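Local coordinates for chromosomal replication initiator protein DnaA (Aquifex aeolicus, PDB 1L8Q) that probably binds the origin of replication in its ATP-bound state and starts assembly of the complex that initiates chromosome duplication, once per cell cycle, at residues A[40-45]-A[52-57]; A[11-16]-A[162-167]. All blocks are in the same frame, centred on the assembly; numbering follows the deposited sequence.

How the interactions relate
Both contacts belong to the AAA+ domain and both touch the same ADP, interaction 1 from the phosphate and ribose side, interaction 2 at the adenine. Interaction 1 is core: all three of its touching residues are buried, and across the two segments the touching atoms are all aliphatic carbon. Interaction 2 is only partly buried; it brings an irregular segment near the end of strand 160-163, with one aromatic-aliphatic touch and one peptide-carboxylate touch, the nucleotide lying beside them. Strands 40-43 and 160-163 are neighbours in one parallel sheet, and Tyr43 O lies 2.7 Å from Ile164 N, a probable hydrogen bond where the two segments run side by side.

Interaction 1 of 2, residues A[40-45]-A[52-57]; sequences IFIYGS and HLLQAA. With ADP (adenosine-5'-diphosphate), chain C.
The CD1 methyl of Ile42 touches two leucines at once, lying 3.8 Å from Leu53 CD2 and equally close to CD1 of Leu54. This is the strand-to-helix packing of a P-loop NTPase: strand 40-43, an interior strand of the parallel sheet between 133-138 and 160-163, runs into the Walker A loop, and helix 50-63 turns back across the sheet's face. The side chain of Ile42 has CG2 anti to the backbone N and CG1 beside it (chi1 -63°), and a further extended step carries CD1 to the helix. It meets Leu53 at about a right angle but slides past Leu54 in the opposite direction. A beta-branched residue suits the strand, while leucines give the helix long, forked ends: Leu53 also lies on Ala22, and Leu54 continues onto Ile135 and Ala137 of the next strand.

That packed end contrasts with the loop end, where strand and helix diverge around the diphosphate and Ser45 is exposed. At the start of the 52-57 segment the chemistry becomes polar. His52 N donates to ADP O1A at 2.6 Å, nearly straight at 165°, and its ring nitrogen ND1 bonds to the ribose O2' at 2.6 Å, either atom being a possible donor. With CG anti to the backbone N (chi1 -176°), the imidazole presents its edge to that hydroxyl, while NE2 on the far side is bonded to Thr9 O. Nondirectional methyl packing thus joins strand to helix, while the directional bonds of His52 go to phosphate, ribose and Thr9.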
# COMPACT_ATOMS: atom_id res chain seq x y z
N ILE A 40 -16.66 12.92 3.17
CA ILE A 40 -15.85 12.56 2.03
C ILE A 40 -15.12 11.29 2.44
O ILE A 40 -14.51 11.25 3.50
CB ILE A 40 -14.82 13.64 1.76
CG1 ILE A 40 -15.48 14.91 1.27
CG2 ILE A 40 -13.79 13.16 0.74
CD1 ILE A 40 -14.52 16.01 1.09
N PHE A 41 -15.17 10.27 1.59
CA PHE A 41 -14.53 8.99 1.89
C PHE A 41 -13.60 8.66 0.75
O PHE A 41 -14.06 8.28 -0.33
CB PHE A 41 -15.59 7.91 2.01
CG PHE A 41 -15.09 6.61 2.52
CD1 PHE A 41 -14.34 5.77 1.71
CD2 PHE A 41 -15.39 6.20 3.81
CE1 PHE A 41 -13.87 4.55 2.19
CE2 PHE A 41 -14.95 4.96 4.30
CZ PHE A 41 -14.20 4.14 3.49
N ILE A 42 -12.30 8.81 0.97
CA ILE A 42 -11.31 8.52 -0.05
C ILE A 42 -10.75 7.11 0.09
O ILE A 42 -10.39 6.70 1.18
CB ILE A 42 -10.17 9.52 0.05
CG1 ILE A 42 -10.66 10.93 -0.23
CG2 ILE A 42 -9.04 9.15 -0.93
CD1 ILE A 42 -9.69 11.99 0.31
N TYR A 43 -10.66 6.37 -1.01
CA TYR A 43 -10.08 5.04 -0.96
C TYR A 43 -9.15 4.72 -2.15
O TYR A 43 -9.34 5.20 -3.27
CB TYR A 43 -11.15 3.97 -0.81
CG TYR A 43 -12.02 3.82 -2.01
CD1 TYR A 43 -11.82 2.78 -2.92
CD2 TYR A 43 -13.04 4.71 -2.25
CE1 TYR A 43 -12.61 2.64 -4.02
CE2 TYR A 43 -13.85 4.58 -3.33
CZ TYR A 43 -13.64 3.54 -4.22
OH TYR A 43 -14.47 3.40 -5.32
N GLY A 44 -8.15 3.90 -1.86
CA GLY A 44 -7.18 3.51 -2.85
C GLY A 44 -6.11 2.66 -2.22
O GLY A 44 -5.99 2.57 -0.99
N SER A 45 -5.29 2.06 -3.05
CA SER A 45 -4.26 1.16 -2.55
C SER A 45 -3.11 1.95 -1.92
O SER A 45 -3.04 3.17 -2.04
CB SER A 45 -3.74 0.33 -3.70
OG SER A 45 -2.99 1.16 -4.56
N HIS A 52 -1.48 11.85 2.38
CA HIS A 52 -1.03 13.13 1.92
C HIS A 52 -2.21 14.09 1.75
O HIS A 52 -2.17 15.24 2.19
CB HIS A 52 -0.29 12.96 0.60
CG HIS A 52 0.31 14.21 0.08
ND1 HIS A 52 1.63 14.30 -0.31
CD2 HIS A 52 -0.22 15.44 -0.12
CE1 HIS A 52 1.88 15.53 -0.73
NE2 HIS A 52 0.77 16.24 -0.63
N LEU A 53 -3.26 13.62 1.10
CA LEU A 53 -4.41 14.47 0.82
C LEU A 53 -5.16 14.86 2.10
O LEU A 53 -5.56 16.02 2.26
CB LEU A 53 -5.33 13.77 -0.17
CG LEU A 53 -6.38 14.57 -0.92
CD1 LEU A 53 -5.75 15.75 -1.62
CD2 LEU A 53 -7.05 13.66 -1.92
N LEU A 54 -5.36 13.90 3.01
CA LEU A 54 -6.04 14.22 4.26
C LEU A 54 -5.26 15.30 5.01
O LEU A 54 -5.83 16.29 5.48
CB LEU A 54 -6.17 12.99 5.14
CG LEU A 54 -7.50 12.23 5.14
CD1 LEU A 54 -7.96 11.93 3.74
CD2 LEU A 54 -7.35 10.96 5.96
N GLN A 55 -3.96 15.10 5.11
CA GLN A 55 -3.15 16.02 5.86
C GLN A 55 -2.98 17.37 5.19
O GLN A 55 -2.80 18.39 5.85
CB GLN A 55 -1.80 15.39 6.17
CG GLN A 55 -1.91 14.13 6.97
CD GLN A 55 -1.13 14.20 8.24
OE1 GLN A 55 -0.90 13.18 8.90
NE2 GLN A 55 -0.70 15.39 8.61
N ALA A 56 -3.02 17.38 3.86
CA ALA A 56 -2.93 18.65 3.16
C ALA A 56 -4.20 19.45 3.43
O ALA A 56 -4.14 20.66 3.62
CB ALA A 56 -2.72 18.44 1.70
N ALA A 57 -5.35 18.78 3.44
CA ALA A 57 -6.61 19.44 3.77
C ALA A 57 -6.53 20.02 5.17
O ALA A 57 -6.87 21.17 5.39
CB ALA A 57 -7.80 18.46 3.66
PB ADP C . -1.19 6.40 1.16
O1B ADP C . -1.61 7.21 2.39
O2B ADP C . -2.26 6.24 0.12
O3B ADP C . -0.46 5.14 1.49
PA ADP C . 0.51 8.55 1.16
O1A ADP C . -0.47 9.70 1.24
O2A ADP C . 0.99 8.08 2.52
O3A ADP C . -0.13 7.30 0.41
O5' ADP C . 1.73 8.94 0.21
C5' ADP C . 2.83 8.06 0.04
C4' ADP C . 3.98 8.93 -0.38
O4' ADP C . 3.84 9.32 -1.76
C3' ADP C . 3.96 10.22 0.41
O3' ADP C . 5.32 10.60 0.56
C2' ADP C . 3.24 11.18 -0.51
O2' ADP C . 3.51 12.56 -0.31
C1' ADP C . 3.69 10.73 -1.87
N9 ADP C . 2.61 11.06 -2.81
C8 ADP C . 1.45 10.38 -2.98
N7 ADP C . 0.69 10.98 -3.94
C5 ADP C . 1.34 12.07 -4.36
C6 ADP C . 1.10 13.13 -5.34
N6 ADP C . -0.02 13.17 -6.07
N1 ADP C . 2.04 14.08 -5.49
C2 ADP C . 3.18 14.06 -4.78
N3 ADP C . 3.46 13.11 -3.87
C4 ADP C . 2.60 12.12 -3.62

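Interaction 2 of 2, residues A[11-16]-A[162-167]; sequences ENFIVG and VEIELD. With ADP (adenosine-5'-diphosphate), chain C.
Phe13 CZ meets Ile164 CD1 at 4.3 Å, the methyl lying at the edge of the ring near its plane. In this AAA+ nucleotide pocket, segment 11-16 brings the adenine-binding loop against the chain leaving strand 160-163, residues 13-16 and 164-167 running about 66° to one another. From CB, the Phe13 side chain sets CG anti to the backbone N (chi1 -170°), which takes the ring beneath the adenine's amino group. CG is 3.9 Å from ADP N6; CD1 and CE1 reach both N6 and C6; CD2 and CE2 lie near N6, and CZ ends between N6 and the Ile164 methyl. N6 therefore sits over the ring centre, 3.5 Å above its plane, a place suited to a flat hydrocarbon face. A second ring, His52, packs edge-to-face with Phe13. Replacing Phe13 with an alanine would probably leave the exocyclic amine without its aromatic floor and open a gap beside Ile164 CD1. The adenine is recognised by the backbone of Ile14, whose N donates to ADP N1 at 3.0 Å and whose O accepts from N6 at 2.8 Å, while Leu166 CD1 comes close to N7. Further along, Gly16 brings only backbone to Asp167. That aspartate is the N-cap of helix 168-181, its OD1 bonded to Thr170 OG1, and its OD2 rests 4.0 Å from Gly16 C.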
# COMPACT_ATOMS: atom_id res chain seq x y z
N GLU A 11 -0.54 22.09 -2.23
CA GLU A 11 0.32 22.75 -3.19
C GLU A 11 1.41 21.80 -3.73
O GLU A 11 1.83 21.94 -4.89
CB GLU A 11 0.91 24.03 -2.59
CG GLU A 11 -0.11 24.86 -1.81
CD GLU A 11 0.20 24.95 -0.31
OE1 GLU A 11 1.19 25.64 0.08
OE2 GLU A 11 -0.57 24.35 0.50
N ASN A 12 1.86 20.84 -2.92
CA ASN A 12 2.80 19.85 -3.42
C ASN A 12 2.16 18.52 -3.76
O ASN A 12 2.85 17.51 -3.89
CB ASN A 12 4.05 19.68 -2.54
CG ASN A 12 3.73 19.39 -1.08
OD1 ASN A 12 4.41 19.89 -0.19
ND2 ASN A 12 2.69 18.58 -0.83
N PHE A 13 0.84 18.51 -3.87
CA PHE A 13 0.15 17.33 -4.36
C PHE A 13 0.11 17.47 -5.87
O PHE A 13 -0.49 18.41 -6.40
CB PHE A 13 -1.27 17.25 -3.80
CG PHE A 13 -1.98 15.94 -4.07
CD1 PHE A 13 -1.81 14.86 -3.22
CD2 PHE A 13 -2.83 15.80 -5.16
CE1 PHE A 13 -2.47 13.65 -3.46
CE2 PHE A 13 -3.49 14.61 -5.40
CZ PHE A 13 -3.31 13.54 -4.55
N ILE A 14 0.78 16.56 -6.57
CA ILE A 14 0.74 16.57 -8.02
C ILE A 14 -0.55 15.92 -8.51
O ILE A 14 -0.96 14.89 -8.00
CB ILE A 14 1.98 15.86 -8.61
CG1 ILE A 14 3.25 16.44 -8.00
CG2 ILE A 14 2.01 16.01 -10.13
CD1 ILE A 14 4.52 15.86 -8.55
N VAL A 15 -1.16 16.52 -9.51
CA VAL A 15 -2.46 16.08 -9.99
C VAL A 15 -2.37 15.45 -11.37
O VAL A 15 -1.74 15.98 -12.27
CB VAL A 15 -3.46 17.27 -9.99
CG1 VAL A 15 -4.82 16.84 -10.53
CG2 VAL A 15 -3.61 17.84 -8.56
N GLY A 16 -3.00 14.28 -11.49
CA GLY A 16 -3.07 13.53 -12.73
C GLY A 16 -4.48 12.95 -12.82
O GLY A 16 -5.28 13.08 -11.88
N VAL A 162 -14.76 8.58 -3.31
CA VAL A 162 -13.89 8.75 -4.46
C VAL A 162 -12.63 7.88 -4.40
O VAL A 162 -11.85 7.95 -3.46
CB VAL A 162 -13.49 10.22 -4.66
CG1 VAL A 162 -14.69 11.12 -4.48
CG2 VAL A 162 -12.46 10.61 -3.69
N GLU A 163 -12.46 7.06 -5.41
CA GLU A 163 -11.30 6.21 -5.52
C GLU A 163 -10.09 7.04 -5.91
O GLU A 163 -10.21 7.96 -6.68
CB GLU A 163 -11.57 5.15 -6.59
CG GLU A 163 -10.50 4.10 -6.75
CD GLU A 163 -10.98 2.95 -7.62
OE1 GLU A 163 -12.00 3.14 -8.34
OE2 GLU A 163 -10.36 1.85 -7.58
N ILE A 164 -8.92 6.72 -5.40
CA ILE A 164 -7.73 7.48 -5.76
C ILE A 164 -6.65 6.55 -6.29
O ILE A 164 -6.45 5.45 -5.79
CB ILE A 164 -7.25 8.29 -4.54
CG1 ILE A 164 -6.11 9.21 -4.92
CG2 ILE A 164 -6.86 7.39 -3.39
CD1 ILE A 164 -5.58 9.94 -3.75
N GLU A 165 -5.98 6.98 -7.34
CA GLU A 165 -4.93 6.17 -7.96
C GLU A 165 -3.70 7.00 -8.27
O GLU A 165 -3.78 8.21 -8.50
CB GLU A 165 -5.42 5.50 -9.27
CG GLU A 165 -6.15 4.18 -9.09
CD GLU A 165 -7.09 3.82 -10.27
OE1 GLU A 165 -7.64 2.69 -10.27
OE2 GLU A 165 -7.29 4.65 -11.19
N LEU A 166 -2.55 6.35 -8.25
CA LEU A 166 -1.32 6.99 -8.64
C LEU A 166 -0.96 6.51 -10.04
O LEU A 166 -0.32 5.48 -10.20
CB LEU A 166 -0.22 6.64 -7.67
CG LEU A 166 0.96 7.60 -7.74
CD1 LEU A 166 0.59 8.88 -7.02
CD2 LEU A 166 2.19 6.99 -7.12
N ASP A 167 -1.38 7.26 -11.04
CA ASP A 167 -1.18 6.87 -12.42
C ASP A 167 0.24 7.13 -12.93
O ASP A 167 1.03 7.84 -12.31
CB ASP A 167 -2.22 7.56 -13.31
CG ASP A 167 -1.91 9.04 -13.59
OD1 ASP A 167 -0.91 9.57 -13.07
OD2 ASP A 167 -2.62 9.75 -14.33
PB ADP C . -1.19 6.40 1.16
O1B ADP C . -1.61 7.21 2.39
O2B ADP C . -2.26 6.24 0.12
O3B ADP C . -0.46 5.14 1.49
PA ADP C . 0.51 8.55 1.16
O1A ADP C . -0.47 9.70 1.24
O2A ADP C . 0.99 8.08 2.52
O3A ADP C . -0.13 7.30 0.41
O5' ADP C . 1.73 8.94 0.21
C5' ADP C . 2.83 8.06 0.04
C4' ADP C . 3.98 8.93 -0.38
O4' ADP C . 3.84 9.32 -1.76
C3' ADP C . 3.96 10.22 0.41
O3' ADP C . 5.32 10.60 0.56
C2' ADP C . 3.24 11.18 -0.51
O2' ADP C . 3.51 12.56 -0.31
C1' ADP C . 3.69 10.73 -1.87
N9 ADP C . 2.61 11.06 -2.81
C8 ADP C . 1.45 10.38 -2.98
N7 ADP C . 0.69 10.98 -3.94
C5 ADP C . 1.34 12.07 -4.36
C6 ADP C . 1.10 13.13 -5.34
N6 ADP C . -0.02 13.17 -6.07
N1 ADP C . 2.04 14.08 -5.49
C2 ADP C . 3.18 14.06 -4.78
N3 ADP C . 3.46 13.11 -3.87
C4 ADP C . 2.60 12.12 -3.62